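Local coordinates for transcriptional regulator, IclR family (Ruegeria sp. TM1040, PDB 3R4K), which probably binds DNA through a winged helix-turn-helix domain and controls transcription, with a GAF-like C-terminal domain that in relatives senses small-molecule effectors, at residues R40-S43 / E44-E47; V66-L69 / A70-E74; S76-I79 / L80-S83; P225-K228 / R229-P233. One frame throughout, in Å; residues are numbered along the deposited sequence.

In the fold
Four local contacts, three within helices and one where a loop enters a helix, follow one another along the chain. Interaction 1 lies on helix 35-47 of the helix-turn-helix domain and interaction 2 on helix 66-76, which leads to the C-terminal domain; their centres are 20 Å apart. Interaction 3 adjoins interaction 2 in sequence, where the chain leaves the linker helix and starts helix 79-94. Interaction 4 opens helix 225-245. Its centre is 27 Å from that of interaction 3 and 48 Å from that of interaction 1. The first three touch the second subunit and the fourth does not. The chain runs from a small, probably DNA-binding domain through the linker into the profilin-like, probably effector-sensing domain.

Interaction 1: residues R40-S43 / E44-E47; sequences RLMS and ELQE
The carboxylate of Glu44 is turned back along the helix toward the preceding turn, where its OE1 lies 4.5 Å from Leu41 CD2 and 4.0 Å from Arg40 O; its OE2 makes a weak hydrogen bond to the backbone N of Val5 of the second subunit. The amide of Gln46, whose CB rests 3.3 Å from Met42 O, is carried off toward the wing by an extended chain with CG anti to the backbone N (chi1 -159°), and there OE1 bonds weakly to Gln53 NE2. Between these groups runs regular helix. Gln46 N donates to Met42 O at 2.9 Å, Glu47 N to Ser43 O at 3.0 Å and Leu45 N to Leu41 O at 3.1 Å, while the bond from Glu44 N to Arg40 O is longer. The Ser43 hydroxyl turns back to the carbonyl of Tyr39. On the buried flank the chain of Met42, a selenomethionine, bends twice beyond CB and brings SE against Leu45 CD1 at 3.8 Å, the two side chains crossing at a slant. Leu45 also lays CG 3.4 Å from Leu41 O, covering that already bonded carbonyl with hydrocarbon. Leu41 and Met42 pack on Leu11 of helix 4-12, Met42 and Leu45 on Val51 of strand 51-54, and Leu41 and Leu45 also meet Val5 of the second subunit. One flank buried in the small domain and the other bearing Arg40 and Glu47 in the open is what is expected of the third helix of a winged helix-turn-helix, probably the DNA-recognition helix.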
ATOM      1  N   ARG A  40      20.383  19.076   7.758  1.00 42.45           N
ATOM      2  CA  ARG A  40      19.562  19.351   8.938  1.00 43.18           C
ATOM      3  C   ARG A  40      18.138  18.810   8.783  1.00 45.82           C
ATOM      4  O   ARG A  40      17.602  18.204   9.715  1.00 46.54           O
ATOM      5  CB  ARG A  40      19.508  20.860   9.188  1.00 46.94           C
ATOM      6  CG  ARG A  40      19.843  21.264  10.612  1.00 62.58           C
ATOM      7  CD  ARG A  40      19.746  22.772  10.814  1.00 79.55           C
ATOM      8  NE  ARG A  40      20.844  23.524  10.186  1.00 88.50           N
ATOM      9  CZ  ARG A  40      20.698  24.362   9.159  1.00 99.41           C
ATOM     10  NH1 ARG A  40      19.499  24.563   8.619  1.00 88.21           N
ATOM     11  NH2 ARG A  40      21.748  25.009   8.669  1.00 79.38           N
ATOM     12  N   LEU A  41      17.542  19.040   7.606  1.00 39.23           N
ATOM     13  CA  LEU A  41      16.194  18.623   7.250  1.00 37.25           C
ATOM     14  C   LEU A  41      16.124  17.105   7.061  1.00 37.06           C
ATOM     15  O   LEU A  41      15.154  16.482   7.511  1.00 36.79           O
ATOM     16  CB  LEU A  41      15.729  19.348   5.966  1.00 37.74           C
ATOM     17  CG  LEU A  41      15.498  20.864   6.055  1.00 43.26           C
ATOM     18  CD1 LEU A  41      15.092  21.436   4.706  1.00 44.31           C
ATOM     19  CD2 LEU A  41      14.439  21.214   7.081  1.00 44.80           C
HETATM   20  N   MSE A  42      17.150  16.505   6.408  1.00 28.98           N
HETATM   21  CA  MSE A  42      17.176  15.051   6.187  1.00 25.48           C
HETATM   22  C   MSE A  42      17.389  14.291   7.516  1.00 33.36           C
HETATM   23  O   MSE A  42      16.869  13.185   7.668  1.00 32.53           O
HETATM   24  CB  MSE A  42      18.223  14.651   5.146  1.00 25.03           C
HETATM   25  CG  MSE A  42      17.873  15.111   3.734  1.00 28.28           C
HETATM   26 SE   MSE A  42      16.235  14.393   3.012  0.75 29.97          SE
HETATM   27  CE  MSE A  42      16.943  12.707   2.535  1.00 26.87           C
ATOM     28  N   SER A  43      18.071  14.925   8.495  1.00 32.86           N
ATOM     29  CA  SER A  43      18.299  14.369   9.834  1.00 33.91           C
ATOM     30  C   SER A  43      16.993  14.306  10.612  1.00 39.27           C
ATOM     31  O   SER A  43      16.719  13.307  11.279  1.00 40.36           O
ATOM     32  CB  SER A  43      19.335  15.196  10.590  1.00 37.78           C
ATOM     33  OG  SER A  43      20.615  14.901  10.050  1.00 47.39           O
ATOM     34  N   GLU A  44      16.170  15.356  10.473  1.00 35.25           N
ATOM     35  CA  GLU A  44      14.864  15.477  11.089  1.00 34.57           C
ATOM     36  C   GLU A  44      13.906  14.446  10.487  1.00 38.86           C
ATOM     37  O   GLU A  44      13.113  13.859  11.224  1.00 40.60           O
ATOM     38  CB  GLU A  44      14.321  16.901  10.920  1.00 36.40           C
ATOM     39  CG  GLU A  44      14.644  17.807  12.086  1.00 48.67           C
ATOM     40  CD  GLU A  44      13.922  19.137  12.065  1.00 75.46           C
ATOM     41  OE1 GLU A  44      14.454  20.076  11.430  1.00 69.66           O
ATOM     42  OE2 GLU A  44      12.826  19.239  12.671  1.00 72.89           O
ATOM     43  N   LEU A  45      14.007  14.191   9.168  1.00 33.57           N
ATOM     44  CA  LEU A  45      13.181  13.192   8.476  1.00 32.39           C
ATOM     45  C   LEU A  45      13.616  11.784   8.887  1.00 39.68           C
ATOM     46  O   LEU A  45      12.776  10.902   9.035  1.00 40.34           O
ATOM     47  CB  LEU A  45      13.249  13.371   6.962  1.00 30.95           C
ATOM     48  CG  LEU A  45      12.515  14.601   6.414  1.00 35.11           C
ATOM     49  CD1 LEU A  45      13.025  14.969   5.039  1.00 35.78           C
ATOM     50  CD2 LEU A  45      10.980  14.396   6.390  1.00 37.45           C
ATOM     51  N   GLN A  46      14.922  11.606   9.147  1.00 37.55           N
ATOM     52  CA  GLN A  46      15.519  10.359   9.616  1.00 37.90           C
ATOM     53  C   GLN A  46      15.024   9.994  11.028  1.00 44.48           C
ATOM     54  O   GLN A  46      14.666   8.837  11.273  1.00 44.65           O
ATOM     55  CB  GLN A  46      17.040  10.477   9.591  1.00 39.20           C
ATOM     56  CG  GLN A  46      17.779   9.160   9.565  1.00 49.13           C
ATOM     57  CD  GLN A  46      19.278   9.342   9.593  1.00 76.70           C
ATOM     58  OE1 GLN A  46      19.822  10.440   9.366  1.00 71.95           O
ATOM     59  NE2 GLN A  46      19.978   8.249   9.862  1.00 75.05           N
ATOM     60  N   GLU A  47      14.982  10.977  11.942  1.00 42.92           N
ATOM     61  CA  GLU A  47      14.498  10.750  13.308  1.00 44.54           C
ATOM     62  C   GLU A  47      13.006  10.320  13.313  1.00 47.13           C
ATOM     63  O   GLU A  47      12.590   9.549  14.176  1.00 47.28           O
ATOM     64  CB  GLU A  47      14.707  11.996  14.172  1.00 47.17           C
ATOM     65  CG  GLU A  47      14.951  11.637  15.638  1.00 67.13           C
ATOM     66  CD  GLU A  47      16.298  11.051  16.059  1.00108.69           C
ATOM     67  OE1 GLU A  47      17.264  11.096  15.259  1.00104.50           O
ATOM     68  OE2 GLU A  47      16.389  10.559  17.208  1.00113.03           O
TER

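Interaction 2: residues V66-L69 / A70-E74; sequences VLRL and AALRE
Arg73 N donates to Leu69 O and Ala70 N to Val66 O, both at 2.9 Å, and these two bonds bracket longer ones from Ala71 N to Leu67 O and from Leu72 N to Arg68 O, each 3.2 Å. All four are helical i to i+4 bonds. The charge of Arg73 is met beyond the helix: NH1 forms a salt bridge with Glu52 OE2 and a hydrogen bond with Leu62 O, both of the second subunit, while NH2 bonds to the carbonyl of Arg245 in its own chain. One guanidinium thereby ties the linker helix to the second subunit and to the end of helix 225-245. Arg68 sets CG beside its own carbonyl carbon, opposite the backbone N (chi1 -163°), and the turn about CG-CD then brings NH2 within 3.8 Å of Leu72 CD1; the methyl approaches the guanidinium at a slant. Leu72 also sets CG 3.4 Å from Arg68 O, shielding a carbonyl that its own N-H already holds. Ala70, with CB 3.5 Å from Val66 O, is small enough for this face to lie against Ala70 of the second subunit, and Arg68 packs on Phe15 and Leu72 on Ala128 of that subunit. Val66 and Leu69 rest on Phe50 of the DNA-binding domain. Helix 66-76 thus leads from strand 59-62 of the winged domain to helix 79-94, against the partner subunit on the way.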
ATOM      1  N   VAL A  66       6.762   5.154   6.691  1.00 29.84           N
ATOM      2  CA  VAL A  66       5.741   5.487   5.702  1.00 29.42           C
ATOM      3  C   VAL A  66       4.849   4.278   5.450  1.00 32.58           C
ATOM      4  O   VAL A  66       3.726   4.440   4.961  1.00 30.58           O
ATOM      5  CB  VAL A  66       6.338   6.032   4.361  1.00 33.41           C
ATOM      6  CG1 VAL A  66       7.000   7.390   4.560  1.00 33.41           C
ATOM      7  CG2 VAL A  66       7.313   5.050   3.711  1.00 33.19           C
ATOM      8  N   LEU A  67       5.334   3.072   5.786  1.00 30.75           N
ATOM      9  CA  LEU A  67       4.584   1.836   5.506  1.00 30.27           C
ATOM     10  C   LEU A  67       3.269   1.743   6.300  1.00 35.38           C
ATOM     11  O   LEU A  67       2.236   1.370   5.731  1.00 36.59           O
ATOM     12  CB  LEU A  67       5.460   0.595   5.742  1.00 30.44           C
ATOM     13  CG  LEU A  67       6.719   0.439   4.856  1.00 32.93           C
ATOM     14  CD1 LEU A  67       7.457  -0.812   5.257  1.00 35.16           C
ATOM     15  CD2 LEU A  67       6.393   0.380   3.358  1.00 29.85           C
ATOM     16  N   ARG A  68       3.306   2.107   7.586  1.00 32.85           N
ATOM     17  CA  ARG A  68       2.140   2.110   8.476  1.00 33.81           C
ATOM     18  C   ARG A  68       1.112   3.130   8.010  1.00 34.95           C
ATOM     19  O   ARG A  68      -0.077   2.823   7.988  1.00 34.91           O
ATOM     20  CB  ARG A  68       2.564   2.425   9.916  1.00 37.97           C
ATOM     21  CG  ARG A  68       1.541   2.069  11.001  1.00 48.77           C
ATOM     22  CD  ARG A  68       1.890   2.785  12.294  1.00 61.32           C
ATOM     23  NE  ARG A  68       0.795   3.648  12.744  1.00 77.19           N
ATOM     24  CZ  ARG A  68       0.841   4.979  12.786  1.00 92.22           C
ATOM     25  NH1 ARG A  68       1.944   5.627  12.424  1.00 81.72           N
ATOM     26  NH2 ARG A  68      -0.209   5.668  13.203  1.00 75.49           N
ATOM     27  N   LEU A  69       1.579   4.320   7.594  1.00 30.06           N
ATOM     28  CA  LEU A  69       0.744   5.427   7.117  1.00 29.07           C
ATOM     29  C   LEU A  69       0.091   5.101   5.786  1.00 31.91           C
ATOM     30  O   LEU A  69      -1.069   5.451   5.593  1.00 32.53           O
ATOM     31  CB  LEU A  69       1.565   6.730   7.007  1.00 28.21           C
ATOM     32  CG  LEU A  69       2.205   7.246   8.300  1.00 32.48           C
ATOM     33  CD1 LEU A  69       3.003   8.518   8.042  1.00 32.30           C
ATOM     34  CD2 LEU A  69       1.160   7.424   9.425  1.00 31.72           C
ATOM     35  N   ALA A  70       0.810   4.415   4.878  1.00 26.96           N
ATOM     36  CA  ALA A  70       0.239   3.998   3.601  1.00 26.06           C
ATOM     37  C   ALA A  70      -0.907   3.005   3.811  1.00 30.25           C
ATOM     38  O   ALA A  70      -1.931   3.101   3.132  1.00 29.05           O
ATOM     39  CB  ALA A  70       1.305   3.386   2.723  1.00 26.67           C
ATOM     40  N   ALA A  71      -0.758   2.078   4.794  1.00 28.04           N
ATOM     41  CA  ALA A  71      -1.782   1.075   5.114  1.00 27.60           C
ATOM     42  C   ALA A  71      -3.072   1.734   5.627  1.00 30.61           C
ATOM     43  O   ALA A  71      -4.181   1.308   5.274  1.00 29.94           O
ATOM     44  CB  ALA A  71      -1.243   0.100   6.144  1.00 29.71           C
ATOM     45  N   LEU A  72      -2.917   2.798   6.431  1.00 26.48           N
ATOM     46  CA  LEU A  72      -4.046   3.551   6.969  1.00 25.48           C
ATOM     47  C   LEU A  72      -4.687   4.387   5.873  1.00 29.97           C
ATOM     48  O   LEU A  72      -5.910   4.474   5.852  1.00 29.74           O
ATOM     49  CB  LEU A  72      -3.630   4.422   8.159  1.00 24.95           C
ATOM     50  CG  LEU A  72      -3.047   3.695   9.385  1.00 27.61           C
ATOM     51  CD1 LEU A  72      -2.524   4.665  10.377  1.00 26.32           C
ATOM     52  CD2 LEU A  72      -4.057   2.806  10.018  1.00 28.56           C
ATOM     53  N   ARG A  73      -3.880   4.948   4.939  1.00 27.83           N
ATOM     54  CA  ARG A  73      -4.382   5.718   3.793  1.00 28.61           C
ATOM     55  C   ARG A  73      -5.243   4.814   2.883  1.00 35.60           C
ATOM     56  O   ARG A  73      -6.346   5.216   2.469  1.00 36.92           O
ATOM     57  CB  ARG A  73      -3.240   6.378   3.016  1.00 29.41           C
ATOM     58  CG  ARG A  73      -3.656   6.944   1.645  1.00 35.42           C
ATOM     59  CD  ARG A  73      -4.629   8.106   1.681  1.00 29.78           C
ATOM     60  NE  ARG A  73      -5.049   8.427   0.324  1.00 28.59           N
ATOM     61  CZ  ARG A  73      -5.800   9.461  -0.024  1.00 43.75           C
ATOM     62  NH1 ARG A  73      -6.274  10.288   0.901  1.00 22.88           N
ATOM     63  NH2 ARG A  73      -6.130   9.647  -1.291  1.00 38.64           N
ATOM     64  N   GLU A  74      -4.738   3.593   2.596  1.00 32.84           N
ATOM     65  CA  GLU A  74      -5.455   2.578   1.800  1.00 32.03           C
ATOM     66  C   GLU A  74      -6.811   2.287   2.439  1.00 32.11           C
ATOM     67  O   GLU A  74      -7.816   2.281   1.736  1.00 33.02           O
ATOM     68  CB  GLU A  74      -4.641   1.275   1.694  1.00 34.19           C
ATOM     69  CG  GLU A  74      -3.476   1.288   0.711  1.00 47.22           C
ATOM     70  CD  GLU A  74      -2.485   0.132   0.796  1.00 76.56           C
ATOM     71  OE1 GLU A  74      -2.740  -0.847   1.539  1.00 76.37           O
ATOM     72  OE2 GLU A  74      -1.436   0.217   0.113  1.00 72.00           O
TER

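Interaction 3: residues S76-I79 / L80-S83; sequences SVPI and LSAS
Pro78 is the N-cap of helix 79-94; its psi of 156° keeps it extended, after Val77 has broken the preceding helix, and points its carbonyl into the first turn. Pro78 O takes the N-H of Ala82 at 3.1 Å, nearly along the C=O axis, and a weak bond from Ser81 N at 3.0 Å. Ser83 N then donates to Ile79 O, also at 3.0 Å, and the helix is under way. Val77 and Ala82, just before the cap and four residues after it, meet through CG1 and CB at 3.8 Å in the positions of a hydrophobic staple. The proline ring touches the same turn through CD, 3.5 Å from Ser81 CB. Ser83 holds OG between its backbone N and carbonyl carbon (chi1 80°), from where it donates to Leu80 O at 2.7 Å and also bonds to Ser112 OG. With an alanine in place of Ser83, Leu80 O is likely to lose its hydroxyl donor and Ser112 OG its link to the helix. Ile79 and Leu80 turn outward from the turn, both onto Leu102 of strand 97-104, and Leu80 also onto Leu111 of strand 107-114. Val77 and Ala82 face Arg245 of helix 225-245, with Arg61 of the second subunit also touching Val77, and the start of helix 79-94 is thus seated between the sheet and the C-terminal helix.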
ATOM      1  N   SER A  76      -8.520   4.229   4.629  1.00 29.94           N
ATOM      2  CA  SER A  76      -9.283   5.481   4.607  1.00 29.47           C
ATOM      3  C   SER A  76      -9.900   5.761   3.248  1.00 34.29           C
ATOM      4  O   SER A  76     -11.066   6.149   3.207  1.00 36.66           O
ATOM      5  CB  SER A  76      -8.398   6.659   5.002  1.00 31.50           C
ATOM      6  OG  SER A  76      -7.808   6.500   6.283  1.00 39.04           O
ATOM      7  N   VAL A  77      -9.113   5.659   2.157  1.00 29.07           N
ATOM      8  CA  VAL A  77      -9.579   5.894   0.791  1.00 28.39           C
ATOM      9  C   VAL A  77      -9.221   4.677  -0.133  1.00 33.53           C
ATOM     10  O   VAL A  77      -8.171   4.703  -0.778  1.00 33.19           O
ATOM     11  CB  VAL A  77      -9.074   7.225   0.155  1.00 30.16           C
ATOM     12  CG1 VAL A  77      -9.842   7.535  -1.120  1.00 29.73           C
ATOM     13  CG2 VAL A  77      -9.156   8.400   1.110  1.00 30.23           C
ATOM     14  N   PRO A  78     -10.095   3.641  -0.255  1.00 29.83           N
ATOM     15  CA  PRO A  78      -9.848   2.582  -1.267  1.00 29.96           C
ATOM     16  C   PRO A  78      -9.975   3.169  -2.715  1.00 33.39           C
ATOM     17  O   PRO A  78     -10.597   4.220  -2.843  1.00 32.77           O
ATOM     18  CB  PRO A  78     -10.935   1.546  -0.948  1.00 31.78           C
ATOM     19  CG  PRO A  78     -11.536   1.966   0.394  1.00 35.25           C
ATOM     20  CD  PRO A  78     -11.388   3.436   0.426  1.00 30.59           C
ATOM     21  N   ILE A  79      -9.344   2.571  -3.774  1.00 31.21           N
ATOM     22  CA  ILE A  79      -9.370   3.063  -5.192  1.00 32.33           C
ATOM     23  C   ILE A  79     -10.824   3.369  -5.682  1.00 41.05           C
ATOM     24  O   ILE A  79     -11.041   4.373  -6.371  1.00 42.13           O
ATOM     25  CB  ILE A  79      -8.628   2.087  -6.185  1.00 35.47           C
ATOM     26  CG1 ILE A  79      -8.718   2.558  -7.665  1.00 36.62           C
ATOM     27  CG2 ILE A  79      -9.125   0.645  -6.055  1.00 34.35           C
ATOM     28  CD1 ILE A  79      -7.460   2.460  -8.449  1.00 44.84           C
ATOM     29  N   LEU A  80     -11.806   2.530  -5.305  1.00 39.97           N
ATOM     30  CA  LEU A  80     -13.183   2.740  -5.754  1.00 41.54           C
ATOM     31  C   LEU A  80     -13.836   3.950  -5.064  1.00 44.66           C
ATOM     32  O   LEU A  80     -14.685   4.610  -5.659  1.00 45.27           O
ATOM     33  CB  LEU A  80     -14.040   1.467  -5.606  1.00 42.97           C
ATOM     34  CG  LEU A  80     -13.540   0.229  -6.437  1.00 49.75           C
ATOM     35  CD1 LEU A  80     -14.356  -0.994  -6.149  1.00 51.96           C
ATOM     36  CD2 LEU A  80     -13.519   0.486  -7.949  1.00 50.56           C
ATOM     37  N   SER A  81     -13.404   4.270  -3.845  1.00 38.93           N
ATOM     38  CA  SER A  81     -13.885   5.440  -3.109  1.00 37.57           C
ATOM     39  C   SER A  81     -13.306   6.719  -3.736  1.00 38.56           C
ATOM     40  O   SER A  81     -14.036   7.702  -3.897  1.00 37.47           O
ATOM     41  CB  SER A  81     -13.510   5.326  -1.641  1.00 40.89           C
ATOM     42  OG  SER A  81     -13.897   6.471  -0.906  1.00 51.49           O
ATOM     43  N   ALA A  82     -12.019   6.672  -4.154  1.00 33.85           N
ATOM     44  CA  ALA A  82     -11.333   7.773  -4.837  1.00 34.86           C
ATOM     45  C   ALA A  82     -11.924   8.026  -6.245  1.00 40.54           C
ATOM     46  O   ALA A  82     -11.904   9.161  -6.735  1.00 41.66           O
ATOM     47  CB  ALA A  82      -9.848   7.466  -4.957  1.00 35.37           C
ATOM     48  N   SER A  83     -12.432   6.964  -6.887  1.00 36.28           N
ATOM     49  CA  SER A  83     -12.994   7.032  -8.231  1.00 35.67           C
ATOM     50  C   SER A  83     -14.334   7.783  -8.280  1.00 38.06           C
ATOM     51  O   SER A  83     -14.631   8.394  -9.304  1.00 37.77           O
ATOM     52  CB  SER A  83     -13.173   5.627  -8.798  1.00 37.08           C
ATOM     53  OG  SER A  83     -14.344   5.001  -8.298  1.00 38.79           O
TER

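Interaction 4: residues P225-K228 / R229-P233; sequences PDQK and RTIPP
Hydrogen bonds converge on Asp226 O, which accepts from Thr230 N at 2.9 Å, from Thr230 OG1 also at 2.9 Å, and from Arg229 N at 3.3 Å, the last two arriving from above the carbonyl plane. Thr230 places OG1 anti to its carbonyl carbon (chi1 -63°), which folds the hydroxyl back over the previous turn. A valine in its place would probably deprive Asp226 O of its side-chain donor and set a methyl against that carbonyl. Ile231 N gives the straightest bond, 2.9 Å to Gln227 O. A face contact without a hydrogen bond comes next: the Arg229 chain, bent at chi2 and chi3, sets one guanidinium face over Pro225 O, which lies 3.1 Å above its plane and toward the rim, and brings NH1 to 3.4 Å from Pro225 CB. Van der Waals contacts of carbon with polar atoms complete the set. Ile231 CD1 touches Gln227 NE2, whose amide bonds to Thr94 O, and Pro232, lacking an N-H, puts CD 3.2 Å from Lys228 O, where the helix kinks. This first part of helix 225-245 lies with Ile231 and Pro232 on His199 of strand 196-204, and Gln227 beside the end of helix 79-94.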
ATOM      1  N   PRO A 225     -17.691  15.608 -34.089  1.00 69.91           N
ATOM      2  CA  PRO A 225     -16.323  16.157 -34.151  1.00 71.86           C
ATOM      3  C   PRO A 225     -15.900  16.842 -32.849  1.00 74.27           C
ATOM      4  O   PRO A 225     -14.773  16.650 -32.407  1.00 72.76           O
ATOM      5  CB  PRO A 225     -16.410  17.163 -35.304  1.00 78.54           C
ATOM      6  CG  PRO A 225     -17.508  16.656 -36.159  1.00 83.37           C
ATOM      7  CD  PRO A 225     -18.518  16.114 -35.208  1.00 74.53           C
ATOM      8  N   ASP A 226     -16.824  17.587 -32.209  1.00 71.83           N
ATOM      9  CA  ASP A 226     -16.560  18.279 -30.946  1.00 70.80           C
ATOM     10  C   ASP A 226     -16.290  17.299 -29.813  1.00 69.42           C
ATOM     11  O   ASP A 226     -15.350  17.527 -29.055  1.00 70.97           O
ATOM     12  CB  ASP A 226     -17.711  19.226 -30.568  1.00 73.99           C
ATOM     13  CG  ASP A 226     -17.198  20.593 -30.135  1.00 90.59           C
ATOM     14  OD1 ASP A 226     -16.340  20.645 -29.218  1.00 89.31           O
ATOM     15  OD2 ASP A 226     -17.640  21.622 -30.734  1.00101.36           O
ATOM     16  N   GLN A 227     -17.081  16.203 -29.713  1.00 60.15           N
ATOM     17  CA  GLN A 227     -16.900  15.169 -28.686  1.00 54.18           C
ATOM     18  C   GLN A 227     -15.578  14.407 -28.899  1.00 58.28           C
ATOM     19  O   GLN A 227     -14.874  14.132 -27.920  1.00 57.40           O
ATOM     20  CB  GLN A 227     -18.085  14.195 -28.640  1.00 51.98           C
ATOM     21  CG  GLN A 227     -19.341  14.790 -28.028  1.00 54.28           C
ATOM     22  CD  GLN A 227     -19.209  15.091 -26.547  1.00 69.70           C
ATOM     23  OE1 GLN A 227     -18.966  16.224 -26.138  1.00 62.62           O
ATOM     24  NE2 GLN A 227     -19.393  14.092 -25.699  1.00 67.94           N
ATOM     25  N   LYS A 228     -15.217  14.118 -30.166  1.00 55.48           N
ATOM     26  CA  LYS A 228     -13.976  13.432 -30.521  1.00 55.60           C
ATOM     27  C   LYS A 228     -12.758  14.232 -30.071  1.00 62.90           C
ATOM     28  O   LYS A 228     -11.707  13.653 -29.810  1.00 62.04           O
ATOM     29  CB  LYS A 228     -13.902  13.207 -32.033  1.00 61.20           C
ATOM     30  CG  LYS A 228     -14.644  11.990 -32.543  1.00 67.27           C
ATOM     31  CD  LYS A 228     -14.523  11.901 -34.057  1.00 73.30           C
ATOM     32  CE  LYS A 228     -15.289  10.758 -34.646  1.00 82.85           C
ATOM     33  NZ  LYS A 228     -15.254  10.800 -36.132  1.00 95.28           N
ATOM     34  N   ARG A 229     -12.898  15.551 -29.945  1.00 62.08           N
ATOM     35  CA  ARG A 229     -11.788  16.396 -29.558  1.00 63.25           C
ATOM     36  C   ARG A 229     -11.842  16.836 -28.076  1.00 65.54           C
ATOM     37  O   ARG A 229     -10.803  17.220 -27.534  1.00 66.54           O
ATOM     38  CB  ARG A 229     -11.713  17.596 -30.501  1.00 67.43           C
ATOM     39  CG  ARG A 229     -11.052  17.235 -31.851  1.00 80.18           C
ATOM     40  CD  ARG A 229     -11.783  17.716 -33.110  1.00 90.40           C
ATOM     41  NE  ARG A 229     -12.526  18.967 -32.924  1.00 94.08           N
ATOM     42  CZ  ARG A 229     -13.340  19.501 -33.826  1.00111.90           C
ATOM     43  NH1 ARG A 229     -13.521  18.910 -35.001  1.00105.53           N
ATOM     44  NH2 ARG A 229     -13.976  20.633 -33.566  1.00 99.44           N
ATOM     45  N   THR A 230     -13.013  16.776 -27.431  1.00 59.37           N
ATOM     46  CA  THR A 230     -13.192  17.139 -26.019  1.00 57.33           C
ATOM     47  C   THR A 230     -12.988  15.944 -25.068  1.00 58.23           C
ATOM     48  O   THR A 230     -12.493  16.150 -23.951  1.00 57.12           O
ATOM     49  CB  THR A 230     -14.602  17.742 -25.833  1.00 69.15           C
ATOM     50  OG1 THR A 230     -14.704  18.943 -26.592  1.00 69.81           O
ATOM     51  CG2 THR A 230     -15.028  17.956 -24.363  1.00 67.57           C
ATOM     52  N   ILE A 231     -13.419  14.730 -25.464  1.00 52.12           N
ATOM     53  CA  ILE A 231     -13.304  13.552 -24.593  1.00 47.84           C
ATOM     54  C   ILE A 231     -11.814  13.241 -24.276  1.00 49.92           C
ATOM     55  O   ILE A 231     -11.498  13.171 -23.088  1.00 46.70           O
ATOM     56  CB  ILE A 231     -14.078  12.311 -25.130  1.00 49.36           C
ATOM     57  CG1 ILE A 231     -15.609  12.549 -25.041  1.00 49.02           C
ATOM     58  CG2 ILE A 231     -13.654  11.023 -24.393  1.00 46.11           C
ATOM     59  CD1 ILE A 231     -16.484  11.619 -25.869  1.00 51.24           C
ATOM     60  N   PRO A 232     -10.895  13.090 -25.265  1.00 49.16           N
ATOM     61  CA  PRO A 232      -9.497  12.759 -24.924  1.00 49.47           C
ATOM     62  C   PRO A 232      -8.806  13.709 -23.903  1.00 54.66           C
ATOM     63  O   PRO A 232      -8.291  13.157 -22.930  1.00 52.00           O
ATOM     64  CB  PRO A 232      -8.802  12.764 -26.288  1.00 54.27           C
ATOM     65  CG  PRO A 232      -9.884  12.352 -27.240  1.00 58.93           C
ATOM     66  CD  PRO A 232     -11.082  13.098 -26.734  1.00 53.35           C
ATOM     67  N   PRO A 233      -8.805  15.073 -24.001  1.00 54.00           N
ATOM     68  CA  PRO A 233      -8.164  15.881 -22.939  1.00 53.49           C
ATOM     69  C   PRO A 233      -8.800  15.707 -21.556  1.00 54.38           C
ATOM     70  O   PRO A 233      -8.077  15.673 -20.556  1.00 52.29           O
ATOM     71  CB  PRO A 233      -8.352  17.333 -23.411  1.00 58.36           C
ATOM     72  CG  PRO A 233      -8.714  17.251 -24.826  1.00 65.43           C
ATOM     73  CD  PRO A 233      -9.372  15.940 -25.054  1.00 58.85           C
TER